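Local structure of putative dehydrogenase (Amycolatopsis orientalis, 5A9T) at residues Ser18-Ala23 / Ala126-Pro131; Asp53-Ala58 / Ser77-Ala82; Arg63-Cys68 / Glu84-Arg89; Gly119-Pro124 / Ser133-Ser138; Gly229-Asp234 / Glu279-Ser284. The protein catalyses the NADPH-dependent, stereoselective reduction of imines to the corresponding amines. All blocks are in the same frame, centred on the assembly; numbering follows the deposited sequence.

Contact 1 (Ser18-Ala23 / Ala126-Pro131); sequences SALAAA and AMVGHP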
# COMPACT_ATOMS: atom_id res chain seq x y z
N SER A 18 -22.15 7.79 -19.80
CA SER A 18 -22.01 9.03 -20.46
C SER A 18 -20.56 9.42 -20.76
O SER A 18 -20.20 9.93 -21.84
CB SER A 18 -22.63 10.13 -19.61
OG SER A 18 -24.03 9.94 -19.49
N ALA A 19 -19.64 9.17 -19.78
CA ALA A 19 -18.21 9.40 -20.01
C ALA A 19 -17.61 8.52 -21.15
O ALA A 19 -16.84 8.96 -21.93
CB ALA A 19 -17.42 9.22 -18.73
N LEU A 20 -18.09 7.29 -21.21
CA LEU A 20 -17.69 6.42 -22.30
C LEU A 20 -18.13 6.96 -23.65
O LEU A 20 -17.36 7.04 -24.59
CB LEU A 20 -18.25 5.02 -22.11
CG LEU A 20 -17.87 4.26 -20.85
CD1 LEU A 20 -18.66 2.98 -20.52
CD2 LEU A 20 -16.40 3.95 -20.79
N ALA A 21 -19.38 7.35 -23.74
CA ALA A 21 -19.85 7.86 -24.97
C ALA A 21 -19.15 9.16 -25.41
O ALA A 21 -18.77 9.29 -26.55
CB ALA A 21 -21.34 8.09 -24.87
N ALA A 22 -18.91 10.06 -24.45
CA ALA A 22 -18.19 11.27 -24.72
C ALA A 22 -16.79 11.05 -25.21
O ALA A 22 -16.36 11.65 -26.18
CB ALA A 22 -18.19 12.18 -23.53
N ALA A 23 -16.08 10.05 -24.59
CA ALA A 23 -14.77 9.72 -25.03
C ALA A 23 -14.78 9.18 -26.44
O ALA A 23 -13.90 9.44 -27.25
CB ALA A 23 -14.14 8.78 -24.03
N ALA A 126 -14.45 10.86 -14.89
CA ALA A 126 -13.74 12.02 -15.44
C ALA A 126 -12.46 11.70 -16.00
O ALA A 126 -11.89 12.48 -16.76
CB ALA A 126 -13.52 13.10 -14.36
N MET A 127 -11.87 10.53 -15.66
CA MET A 127 -10.62 10.15 -16.19
C MET A 127 -10.66 9.24 -17.49
O MET A 127 -9.66 9.01 -18.16
CB MET A 127 -9.79 9.44 -15.15
CG MET A 127 -9.30 10.45 -14.11
SD MET A 127 -8.15 9.62 -13.04
CE MET A 127 -7.01 8.81 -14.17
N VAL A 128 -11.90 8.81 -17.80
CA VAL A 128 -12.07 7.99 -18.99
C VAL A 128 -11.60 8.76 -20.21
O VAL A 128 -11.89 9.98 -20.35
CB VAL A 128 -13.55 7.51 -19.13
CG1 VAL A 128 -13.73 6.88 -20.54
CG2 VAL A 128 -13.91 6.58 -17.88
N GLY A 129 -10.80 8.14 -21.07
CA GLY A 129 -10.22 8.75 -22.26
C GLY A 129 -8.97 9.55 -22.08
O GLY A 129 -8.46 10.08 -23.08
N HIS A 130 -8.52 9.71 -20.84
CA HIS A 130 -7.32 10.49 -20.45
C HIS A 130 -6.17 9.64 -20.08
O HIS A 130 -6.31 8.42 -19.80
CB HIS A 130 -7.68 11.50 -19.38
CG HIS A 130 -8.72 12.50 -19.82
ND1 HIS A 130 -8.45 13.53 -20.71
CD2 HIS A 130 -10.02 12.63 -19.49
CE1 HIS A 130 -9.56 14.20 -20.96
NE2 HIS A 130 -10.53 13.69 -20.21
N PRO A 131 -4.94 10.19 -20.17
CA PRO A 131 -3.75 9.41 -19.78
C PRO A 131 -3.90 8.97 -18.33
O PRO A 131 -4.44 9.70 -17.48
CB PRO A 131 -2.59 10.47 -19.91
CG PRO A 131 -3.11 11.36 -20.98
CD PRO A 131 -4.57 11.55 -20.65

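Contact 2 (Asp53-Ala58 / Ser77-Ala82); sequences DDIVDA and SALGPA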
# COMPACT_ATOMS: atom_id res chain seq x y z
N ASP A 53 -34.03 5.75 -29.33
CA ASP A 53 -35.04 5.40 -28.28
C ASP A 53 -35.27 3.87 -28.03
O ASP A 53 -35.45 3.50 -26.86
CB ASP A 53 -36.42 6.05 -28.63
CG ASP A 53 -36.41 7.63 -28.48
OD1 ASP A 53 -35.67 8.16 -27.63
OD2 ASP A 53 -37.13 8.32 -29.27
N ASP A 54 -35.22 3.05 -29.09
CA ASP A 54 -35.54 1.66 -28.92
C ASP A 54 -34.22 0.87 -28.92
O ASP A 54 -33.33 1.12 -29.74
CB ASP A 54 -36.47 1.23 -30.02
CG ASP A 54 -36.81 -0.25 -30.09
OD1 ASP A 54 -36.46 -1.29 -29.37
OD2 ASP A 54 -37.66 -0.39 -31.01
N ILE A 55 -34.14 -0.05 -27.97
CA ILE A 55 -32.94 -0.90 -27.91
C ILE A 55 -32.67 -1.66 -29.16
O ILE A 55 -31.47 -1.87 -29.50
CB ILE A 55 -32.95 -1.79 -26.64
CG1 ILE A 55 -31.60 -2.46 -26.34
CG2 ILE A 55 -33.99 -2.88 -26.75
CD1 ILE A 55 -30.48 -1.52 -26.09
N VAL A 56 -33.70 -2.09 -29.92
CA VAL A 56 -33.40 -2.80 -31.11
C VAL A 56 -32.67 -1.89 -32.11
O VAL A 56 -31.70 -2.31 -32.82
CB VAL A 56 -34.71 -3.37 -31.71
CG1 VAL A 56 -34.44 -4.03 -33.07
CG2 VAL A 56 -35.34 -4.42 -30.78
N ASP A 57 -33.13 -0.66 -32.26
CA ASP A 57 -32.45 0.25 -33.15
C ASP A 57 -31.04 0.57 -32.65
O ASP A 57 -30.09 0.65 -33.44
CB ASP A 57 -33.25 1.53 -33.32
CG ASP A 57 -34.63 1.32 -33.96
OD1 ASP A 57 -34.82 0.43 -34.84
OD2 ASP A 57 -35.55 2.10 -33.57
N ALA A 58 -30.84 0.72 -31.34
CA ALA A 58 -29.51 0.98 -30.84
C ALA A 58 -28.56 -0.18 -31.13
O ALA A 58 -27.47 0.02 -31.59
CB ALA A 58 -29.55 1.19 -29.35
N SER A 77 -32.24 -8.47 -19.43
CA SER A 77 -33.47 -7.68 -19.46
C SER A 77 -33.39 -6.47 -20.37
O SER A 77 -34.27 -6.30 -21.24
CB SER A 77 -33.84 -7.23 -18.05
OG SER A 77 -34.95 -6.29 -18.07
N ALA A 78 -32.35 -5.64 -20.26
CA ALA A 78 -32.21 -4.48 -21.14
C ALA A 78 -32.09 -4.84 -22.60
O ALA A 78 -32.68 -4.14 -23.43
CB ALA A 78 -31.01 -3.67 -20.70
N LEU A 79 -31.30 -5.87 -22.87
CA LEU A 79 -31.09 -6.23 -24.26
C LEU A 79 -31.99 -7.32 -24.69
O LEU A 79 -31.98 -7.72 -25.92
CB LEU A 79 -29.63 -6.63 -24.49
CG LEU A 79 -28.66 -5.46 -24.64
CD1 LEU A 79 -28.81 -4.20 -23.81
CD2 LEU A 79 -27.29 -6.18 -24.41
N GLY A 80 -32.91 -7.84 -23.86
CA GLY A 80 -33.79 -8.95 -24.25
C GLY A 80 -34.61 -8.65 -25.52
O GLY A 80 -34.72 -9.54 -26.35
N PRO A 81 -35.17 -7.47 -25.65
CA PRO A 81 -36.00 -7.24 -26.82
C PRO A 81 -35.20 -7.31 -28.16
O PRO A 81 -35.79 -7.34 -29.28
CB PRO A 81 -36.56 -5.83 -26.63
CG PRO A 81 -36.60 -5.67 -25.14
CD PRO A 81 -35.37 -6.38 -24.65
N ALA A 82 -33.88 -7.20 -28.05
CA ALA A 82 -33.01 -7.14 -29.22
C ALA A 82 -32.37 -8.49 -29.48
O ALA A 82 -31.31 -8.60 -30.13
CB ALA A 82 -31.98 -6.01 -29.03

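Contact 3 (Arg63-Cys68 / Glu84-Arg89); sequences RLLVVC and EALRGR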
# COMPACT_ATOMS: atom_id res chain seq x y z
N ARG A 63 -21.86 -2.84 -34.75
CA ARG A 63 -21.44 -4.17 -34.36
C ARG A 63 -20.95 -4.15 -32.88
O ARG A 63 -21.25 -5.07 -32.11
CB ARG A 63 -20.36 -4.71 -35.26
CG ARG A 63 -19.68 -6.00 -34.78
CD ARG A 63 -18.76 -6.59 -35.85
NE ARG A 63 -17.79 -7.59 -35.31
CZ ARG A 63 -18.07 -8.81 -34.97
NH1 ARG A 63 -19.29 -9.33 -35.03
NH2 ARG A 63 -17.16 -9.67 -34.55
N LEU A 64 -20.21 -3.09 -32.53
CA LEU A 64 -19.64 -2.95 -31.17
C LEU A 64 -20.63 -2.26 -30.27
O LEU A 64 -21.03 -1.12 -30.50
CB LEU A 64 -18.33 -2.14 -31.25
CG LEU A 64 -17.70 -1.92 -29.84
CD1 LEU A 64 -17.32 -3.20 -29.21
CD2 LEU A 64 -16.53 -0.99 -30.01
N LEU A 65 -21.08 -3.01 -29.26
CA LEU A 65 -22.09 -2.56 -28.28
C LEU A 65 -21.37 -2.48 -26.94
O LEU A 65 -21.01 -3.50 -26.36
CB LEU A 65 -23.24 -3.50 -28.17
CG LEU A 65 -23.82 -3.92 -29.53
CD1 LEU A 65 -24.82 -5.10 -29.38
CD2 LEU A 65 -24.44 -2.78 -30.36
N VAL A 66 -21.16 -1.27 -26.44
CA VAL A 66 -20.55 -0.99 -25.13
C VAL A 66 -21.60 -0.82 -24.09
O VAL A 66 -22.50 0.08 -24.29
CB VAL A 66 -19.67 0.24 -25.23
CG1 VAL A 66 -19.08 0.59 -23.87
CG2 VAL A 66 -18.50 0.01 -26.16
N VAL A 67 -21.75 -1.74 -23.14
CA VAL A 67 -22.90 -1.78 -22.25
C VAL A 67 -22.41 -1.34 -20.85
O VAL A 67 -21.44 -1.92 -20.33
CB VAL A 67 -23.55 -3.13 -22.26
CG1 VAL A 67 -24.74 -3.13 -21.31
CG2 VAL A 67 -24.01 -3.53 -23.63
N CYS A 68 -23.12 -0.38 -20.23
CA CYS A 68 -22.79 0.10 -18.88
C CYS A 68 -24.11 0.45 -18.18
O CYS A 68 -24.50 1.63 -18.06
CB CYS A 68 -21.82 1.23 -19.00
SG CYS A 68 -21.06 1.65 -17.40
N GLU A 84 -32.83 -11.07 -31.46
CA GLU A 84 -32.47 -11.44 -32.84
C GLU A 84 -31.36 -10.53 -33.41
O GLU A 84 -30.38 -11.02 -34.08
CB GLU A 84 -33.74 -11.41 -33.69
CG GLU A 84 -34.75 -12.55 -33.40
N ALA A 85 -31.49 -9.21 -33.15
CA ALA A 85 -30.54 -8.27 -33.64
C ALA A 85 -29.17 -8.47 -33.10
O ALA A 85 -28.22 -8.01 -33.69
CB ALA A 85 -31.02 -6.87 -33.45
N LEU A 86 -29.02 -9.09 -31.93
CA LEU A 86 -27.74 -9.28 -31.32
C LEU A 86 -26.82 -10.28 -32.06
O LEU A 86 -25.64 -10.25 -31.90
CB LEU A 86 -27.87 -9.77 -29.88
CG LEU A 86 -28.35 -8.67 -28.92
CD1 LEU A 86 -29.00 -9.29 -27.67
CD2 LEU A 86 -27.16 -7.82 -28.64
N ARG A 87 -27.42 -11.21 -32.88
CA ARG A 87 -26.59 -12.14 -33.62
C ARG A 87 -25.60 -11.44 -34.53
O ARG A 87 -25.96 -10.52 -35.27
CB ARG A 87 -27.48 -13.06 -34.48
CG ARG A 87 -26.70 -14.20 -35.09
CD ARG A 87 -27.67 -15.19 -35.80
NE ARG A 87 -28.53 -15.85 -34.76
CZ ARG A 87 -28.15 -16.79 -33.92
NH1 ARG A 87 -26.91 -17.26 -33.82
NH2 ARG A 87 -29.04 -17.20 -33.00
N GLY A 88 -24.35 -11.83 -34.47
CA GLY A 88 -23.35 -11.23 -35.22
C GLY A 88 -22.79 -9.93 -34.80
O GLY A 88 -22.06 -9.26 -35.53
N ARG A 89 -23.17 -9.54 -33.59
CA ARG A 89 -22.64 -8.31 -32.92
C ARG A 89 -21.85 -8.72 -31.75
O ARG A 89 -21.56 -9.90 -31.52
CB ARG A 89 -23.80 -7.37 -32.59
CG ARG A 89 -24.68 -7.06 -33.82
CD ARG A 89 -25.78 -6.06 -33.56
NE ARG A 89 -26.64 -5.96 -34.75
CZ ARG A 89 -26.33 -5.20 -35.78
NH1 ARG A 89 -25.38 -4.33 -35.81
NH2 ARG A 89 -27.05 -5.32 -36.92
O HOH W 1 -20.35 -11.91 -33.48

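Contact 4 (Gly119-Pro124 / Ser133-Ser138); sequences GAIMVP and SVFLYS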
# COMPACT_ATOMS: atom_id res chain seq x y z
N GLY A 119 -15.41 -6.10 -18.97
CA GLY A 119 -14.34 -5.20 -18.59
C GLY A 119 -14.62 -4.50 -17.29
O GLY A 119 -15.78 -4.24 -16.93
N ALA A 120 -13.53 -4.13 -16.64
CA ALA A 120 -13.59 -3.40 -15.38
C ALA A 120 -12.87 -2.07 -15.53
O ALA A 120 -11.67 -2.02 -15.90
CB ALA A 120 -12.95 -4.24 -14.25
N ILE A 121 -13.56 -0.99 -15.27
CA ILE A 121 -13.02 0.35 -15.42
C ILE A 121 -12.31 0.77 -14.13
O ILE A 121 -12.92 0.75 -13.08
CB ILE A 121 -14.15 1.30 -15.72
CG1 ILE A 121 -14.89 0.85 -17.00
CG2 ILE A 121 -13.58 2.69 -15.87
CD1 ILE A 121 -16.20 1.60 -17.24
N MET A 122 -11.03 1.08 -14.24
CA MET A 122 -10.20 1.29 -13.03
C MET A 122 -10.03 2.72 -12.65
O MET A 122 -9.19 2.97 -11.81
CB MET A 122 -8.89 0.59 -13.21
CG MET A 122 -9.01 -0.90 -13.47
SD MET A 122 -9.98 -1.83 -12.29
CE MET A 122 -9.00 -1.63 -10.77
N VAL A 123 -10.81 3.60 -13.18
CA VAL A 123 -10.70 5.05 -12.92
C VAL A 123 -12.06 5.62 -12.85
O VAL A 123 -13.08 5.04 -13.26
CB VAL A 123 -9.82 5.79 -14.00
CG1 VAL A 123 -8.45 5.22 -13.96
CG2 VAL A 123 -10.52 5.65 -15.37
N PRO A 124 -12.22 6.81 -12.29
CA PRO A 124 -13.53 7.43 -12.31
C PRO A 124 -13.92 7.97 -13.68
O PRO A 124 -13.05 8.16 -14.58
CB PRO A 124 -13.43 8.60 -11.23
CG PRO A 124 -12.02 8.49 -10.77
CD PRO A 124 -11.21 7.51 -11.48
N SER A 133 -5.93 6.32 -17.59
CA SER A 133 -7.06 5.45 -17.53
C SER A 133 -6.67 4.07 -18.01
O SER A 133 -5.86 3.92 -18.94
CB SER A 133 -8.12 6.00 -18.44
OG SER A 133 -9.26 5.09 -18.57
N VAL A 134 -7.10 3.07 -17.23
CA VAL A 134 -6.79 1.63 -17.45
C VAL A 134 -8.10 0.92 -17.37
O VAL A 134 -8.87 1.13 -16.44
CB VAL A 134 -5.81 1.04 -16.41
CG1 VAL A 134 -5.63 -0.44 -16.55
CG2 VAL A 134 -4.50 1.77 -16.60
N PHE A 135 -8.35 0.04 -18.33
CA PHE A 135 -9.52 -0.86 -18.31
C PHE A 135 -9.02 -2.27 -18.42
O PHE A 135 -8.14 -2.57 -19.26
CB PHE A 135 -10.42 -0.61 -19.54
CG PHE A 135 -11.31 0.62 -19.54
CD1 PHE A 135 -10.90 1.85 -19.05
CD2 PHE A 135 -12.53 0.56 -20.11
CE1 PHE A 135 -11.71 2.97 -19.05
CE2 PHE A 135 -13.32 1.68 -20.06
CZ PHE A 135 -12.92 2.89 -19.58
N LEU A 136 -9.46 -3.14 -17.49
CA LEU A 136 -9.09 -4.55 -17.49
C LEU A 136 -10.18 -5.38 -18.19
O LEU A 136 -11.36 -5.13 -17.94
CB LEU A 136 -8.89 -5.09 -16.09
CG LEU A 136 -7.92 -4.27 -15.22
CD1 LEU A 136 -7.84 -4.92 -13.85
CD2 LEU A 136 -6.54 -4.17 -15.81
N TYR A 137 -9.80 -6.25 -19.09
CA TYR A 137 -10.73 -7.05 -19.84
C TYR A 137 -10.49 -8.56 -19.69
O TYR A 137 -9.38 -9.03 -19.53
CB TYR A 137 -10.67 -6.71 -21.33
CG TYR A 137 -11.06 -5.31 -21.68
CD1 TYR A 137 -12.35 -4.94 -21.91
CD2 TYR A 137 -10.09 -4.27 -21.79
CE1 TYR A 137 -12.71 -3.64 -22.18
CE2 TYR A 137 -10.43 -3.01 -22.09
CZ TYR A 137 -11.73 -2.66 -22.30
OH TYR A 137 -12.13 -1.40 -22.61
N SER A 138 -11.57 -9.29 -19.84
CA SER A 138 -11.54 -10.74 -19.83
C SER A 138 -12.66 -11.29 -20.71
O SER A 138 -13.77 -10.78 -20.73
CB SER A 138 -11.52 -11.27 -18.33
OG SER A 138 -12.63 -10.92 -17.66

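Contact 5 (Gly229-Asp234 / Glu279-Ser284); sequences GVYPGD and ESSYYS. With YLG ((1R)-1-methyl-1,2,3,4-tetrahydroisoquinoline), chain B.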
# COMPACT_ATOMS: atom_id res chain seq x y z
N GLY A 229 4.73 -21.86 -1.56
CA GLY A 229 3.80 -22.35 -0.51
C GLY A 229 4.42 -23.06 0.68
O GLY A 229 3.72 -23.81 1.33
N VAL A 230 5.73 -22.88 0.92
CA VAL A 230 6.45 -23.45 2.07
C VAL A 230 6.57 -22.42 3.18
O VAL A 230 6.35 -22.71 4.42
CB VAL A 230 7.83 -23.97 1.65
CG1 VAL A 230 8.62 -24.36 2.89
CG2 VAL A 230 7.63 -25.09 0.67
N TYR A 231 6.95 -21.21 2.83
CA TYR A 231 7.04 -20.04 3.74
C TYR A 231 7.99 -20.26 4.86
O TYR A 231 7.63 -20.08 6.01
CB TYR A 231 5.68 -19.69 4.31
CG TYR A 231 4.49 -19.57 3.37
CD1 TYR A 231 4.27 -18.41 2.62
CD2 TYR A 231 3.61 -20.58 3.22
CE1 TYR A 231 3.20 -18.32 1.81
CE2 TYR A 231 2.54 -20.54 2.35
CZ TYR A 231 2.34 -19.35 1.65
OH TYR A 231 1.15 -19.25 0.79
N PRO A 232 9.21 -20.68 4.57
CA PRO A 232 10.13 -20.82 5.68
C PRO A 232 10.35 -19.49 6.43
O PRO A 232 10.46 -18.38 5.87
CB PRO A 232 11.43 -21.33 4.97
CG PRO A 232 11.38 -20.66 3.62
CD PRO A 232 9.91 -20.75 3.26
N GLY A 233 10.43 -19.64 7.78
CA GLY A 233 10.64 -18.53 8.64
C GLY A 233 11.98 -18.21 9.20
O GLY A 233 12.10 -17.28 9.99
N ASP A 234 13.02 -18.78 8.56
CA ASP A 234 14.39 -18.47 9.00
C ASP A 234 14.87 -17.07 8.93
O ASP A 234 15.71 -16.67 9.77
CB ASP A 234 15.33 -19.28 8.13
CG ASP A 234 15.02 -20.74 8.19
OD1 ASP A 234 15.51 -21.43 9.10
OD2 ASP A 234 14.21 -21.19 7.34
N GLU A 279 6.11 -20.13 13.23
CA GLU A 279 7.53 -20.17 12.83
C GLU A 279 7.76 -20.10 11.34
O GLU A 279 8.95 -20.13 10.89
CB GLU A 279 8.13 -21.54 13.32
CG GLU A 279 7.90 -21.70 14.83
CD GLU A 279 8.52 -22.99 15.40
OE1 GLU A 279 9.55 -23.42 14.88
OE2 GLU A 279 7.97 -23.57 16.37
N SER A 280 6.66 -20.00 10.59
CA SER A 280 6.73 -19.71 9.15
C SER A 280 6.95 -18.23 8.93
O SER A 280 6.93 -17.44 9.86
CB SER A 280 5.46 -20.16 8.48
OG SER A 280 5.30 -21.55 8.62
N SER A 281 7.09 -17.80 7.64
CA SER A 281 7.27 -16.36 7.43
C SER A 281 5.90 -15.65 7.56
O SER A 281 4.86 -16.29 7.61
CB SER A 281 7.78 -16.16 5.99
OG SER A 281 6.68 -16.44 5.08
N TYR A 282 5.97 -14.34 7.59
CA TYR A 282 4.79 -13.49 7.73
C TYR A 282 3.75 -13.87 6.71
O TYR A 282 2.56 -13.92 6.94
CB TYR A 282 5.22 -12.03 7.53
CG TYR A 282 4.02 -11.11 7.71
CD1 TYR A 282 3.15 -10.80 6.68
CD2 TYR A 282 3.79 -10.51 8.94
CE1 TYR A 282 2.03 -10.04 6.87
CE2 TYR A 282 2.71 -9.72 9.14
CZ TYR A 282 1.77 -9.51 8.13
OH TYR A 282 0.69 -8.70 8.38
N TYR A 283 4.22 -14.10 5.47
CA TYR A 283 3.36 -14.26 4.28
C TYR A 283 2.51 -15.50 4.32
O TYR A 283 1.51 -15.58 3.64
CB TYR A 283 4.25 -14.20 3.01
CG TYR A 283 5.13 -13.01 3.04
CD1 TYR A 283 4.62 -11.72 2.83
CD2 TYR A 283 6.47 -13.10 3.43
CE1 TYR A 283 5.43 -10.61 3.00
CE2 TYR A 283 7.26 -11.95 3.59
CZ TYR A 283 6.74 -10.74 3.38
OH TYR A 283 7.50 -9.63 3.51
N SER A 284 2.86 -16.47 5.22
CA SER A 284 2.04 -17.63 5.44
C SER A 284 0.61 -17.34 5.94
O SER A 284 -0.26 -18.18 5.76
CB SER A 284 2.70 -18.59 6.39
OG SER A 284 2.72 -18.08 7.71
C4 YLG B . 7.31 -5.08 8.82
C14 YLG B . 6.64 -6.04 8.06
C5 YLG B . 7.20 -7.27 7.60
C6 YLG B . 6.55 -8.20 6.83
C11 YLG B . 5.26 -7.85 6.54
C8 YLG B . 9.48 -7.63 6.61
C10 YLG B . 8.59 -7.64 7.89
C12 YLG B . 4.66 -6.63 6.97
C13 YLG B . 5.32 -5.70 7.77
N2 YLG B . 9.12 -6.74 8.92
C3 YLG B . 8.87 -5.32 8.90
O HOH W 2 10.07 -22.27 8.82

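Contact 1 (Ser18-Ala23 / Ala126-Pro131)
The helix that follows the dinucleotide-binding loop of the Rossmann domain, represented here by Ala19, Leu20 and Ala23, packs against Val128 in the loop that leaves strand 115-121. One methyl carries most of the contact. Val128 CG1 lies 4.0 Å from Leu20 CD2 and equally far from Ala23 CB, and the carbonyl oxygen of Ala19 lies beside it as well. This methyl extends opposite the backbone nitrogen (chi1 170°), which sends it into the groove between the two alanines and the end of the leucine. Closer to the loop backbone, Ala19 CB meets Val128 CB at 4.2 Å. The small alanines let the loop come near the helix, and Ala23 CB approaches Gly129 CA to 4.3 Å. Gly14 and Gly17, two glycines of the GxGxxG loop leading into this helix, bind NADP(+), as does Met16, whose side chain lies about 4 Å from that of Val128, although no cofactor is bound to this chain here. Val128 and Gly129 occupy the two central positions of a type II beta turn, closed by His130 N donating to Met127 O at 3.0 Å; Gly129 takes the positive phi (84°) that such a turn needs. A backbone hydrogen bond between Gly129 and Leu154 ties the turn to the chain before strand 156-161. Across the segments no hydrogen bond forms, and the apolar patch continues into the sheet, where Phe135 CZ touches both Leu20 CD2 and Val128 CG1.

Contact 2 (Asp53-Ala58 / Ser77-Ala82)
Ile55 and Val56, in the first turn of helix 55-60, pack on the chain that runs out of helix 75-78, joining two neighbouring helical connections of the Rossmann domain. The apolar contacts spread over both branches of Ile55. Its CD1 methyl meets Leu79 CD1 at 3.9 Å, the two side chains crossing at about a right angle, and its CG2 methyl rests on Pro81 CB, also at 3.9 Å. CG1 lies opposite the backbone nitrogen (chi1 -166°), a setting that parts the branches, one toward the leucine and the other toward the proline ring. Val56 adds its CG2, 4.1 Å from Ala82 CB, and Trp34 of strand 30-34 also packs on Ile55.

Backbone oxygens press on the same carbons. Ala78 O sits against the fork of the isoleucine, 3.5 Å from CG1 and slightly farther from CG2. No hydrogen bond links the segments; the contact is made by apolar packing and by carbonyl oxygens lying against carbon.

The polar bonding is internal to each side. Ala82 N donates to Leu79 O, which curls the chain around Pro81. Asp54 is the N-cap of helix 55-60: its OD1 accepts from Val56 N at 2.9 Å in a nearly straight bond (169°) that reaches the oxygen from above the carboxylate plane. The same valine brings its CG2 to 3.3 Å from Pro81 O.

Contact 3 (Arg63-Cys68 / Glu84-Arg89)
Leu65 CD1 meets Leu86 CD2 at 3.7 Å, joining strand 64-67 to the loop that ends the beta-alpha-beta crossover into its parallel neighbour, strand 90-93. The same leucine methyl reaches Arg89 CB, and Arg63 O approaches that CB to 3.5 Å, so that Arg89 CB touches both the backbone of Arg63 and the end of Leu65. Leu65 already points at the loop from its backbone, and with CG opposite the carbonyl carbon (chi1 -48°) its CD1 reaches Leu86 and Arg89.

At the solvent edge Arg63 stretches along the loop with its chain extended from CG to NE. Its NH1 gives a weak, bent bond to Gly88 O (2.8 Å, 129°), with the oxygen at the edge of the guanidinium. Water 1 links the same NH1 to Arg89 O, accepting from the arginine and donating to the carbonyl. The firmer partner of Arg63 is Glu146 of helix 141-152, which forms a salt bridge with NE and is likely to direct the guanidinium.

Farther out, the loop shapes itself by two overlapping turns, a type I turn from Glu84 to Arg87 and a type II turn from Leu86 to Arg89, the latter closed by Arg89 N on Leu86 O at 3.1 Å. The extended side chain of Arg89 reaches back along the loop, and its NH1 bonds to Ser62 O just ahead of the strand. Backbone bonds from Leu65 to Val90 and Val92 continue the pairing into the sheet. Arg89 NE donates to Ala85 O at 2.8 Å, the oxygen lying within 2° of the guanidinium plane.

Contact 4 (Gly119-Pro124 / Ser133-Ser138)
Ala120 and Leu136 form the central hydrogen-bonded pair of an antiparallel strand contact, where strand 134-139 runs back along strand 115-121 and departs from the parallel order of the Rossmann sheet. Ala120 N donates to Leu136 O at 2.7 Å, in the carbonyl plane, and Leu136 N returns a bond to Ala120 O at 2.9 Å. Beyond the strand end Met122 N still reaches Val134 O (3.1 Å), nearly along the C=O axis. Gly119 CA lies only 3.1 Å from Leu136 O, a CA-H...O contact beside the first bond.

On one face Ile121 lies alongside Phe135, pointing the same way, and sets CG1 over the ring as a CH-pi contact, 3.9 Å from the centroid and 24° off the normal; helix 15-26 covers this pair through Met16 and Leu20. On the other face, with Ala120 and Leu136, the bent chain of Met122 brings CG to 4.0 Å from Leu136 CG. Helix 166-193 of the same chain and Trp209 of the second subunit both pack on Met122.

The backbone bonds fix the register, while the apolar faces let one strand pair serve two surroundings: the NADP(+)-binding helix on one side and the dimer interface on the other.

Contact 5 (Gly229-Asp234 / Glu279-Ser284)
Ser281 O is gripped twice by Ser284, through its OG at 2.8 Å and its N at 3.1 Å, and this tight turn lays Ser284 over the ring of Tyr231. Ser284 CA stands above the ring centre, 3.7 Å from the centroid and 14° off the normal, a CH-pi contact, with Ser284 CB over CG of the same face. Ser281 OG comes instead to the ring's edge, 3.5 Å from Tyr231 CB.

The one hydrogen bond across the segments runs from Ser281 N to Tyr231 O (2.9 Å, 151°), meeting the oxygen from above its carbonyl plane. These loops belong to the helical C-terminal domain: 229-234 links helices 199-228 and 238-255, and 279-284 follows helix 260-274. Tyr231 OH bonds to Glu287 and Arg290, holding the far end of the ring.

Gly233 CA makes a CA-H...O contact of 3.2 Å with Glu279 O, which water 2 also joins to Gly233 N. The 3-10 turn 282-284 supplies two residues of the ligand pocket: Tyr282 turns a ring face to C11 of the bound methyltetrahydroisoquinoline, 3.6 Å from CD1, and its OH bonds to Asn183 of the second subunit; Tyr283 OH lies 3.7 Å from ligand C6.

Overall arrangement
From the N terminus, helix 15-26 opens contact 1, whose long loop closes only at 126-131. Contacts 2 and 3 are nested inside it and cross each other, since 63-68 lies between the segments of contact 2 and 77-82 between those of contact 3; together they tie helix 55-60, strand 64-67 and the connection to strand 90-93. Contact 4 opens at 119-124 within the loop of contact 1 and closes beyond it, so these two cross, and Phe135 and Leu20 touch where they meet. Contact 5 follows in series, in the C-terminal domain about 34 Å from contact 4 between centres; both reach the second subunit.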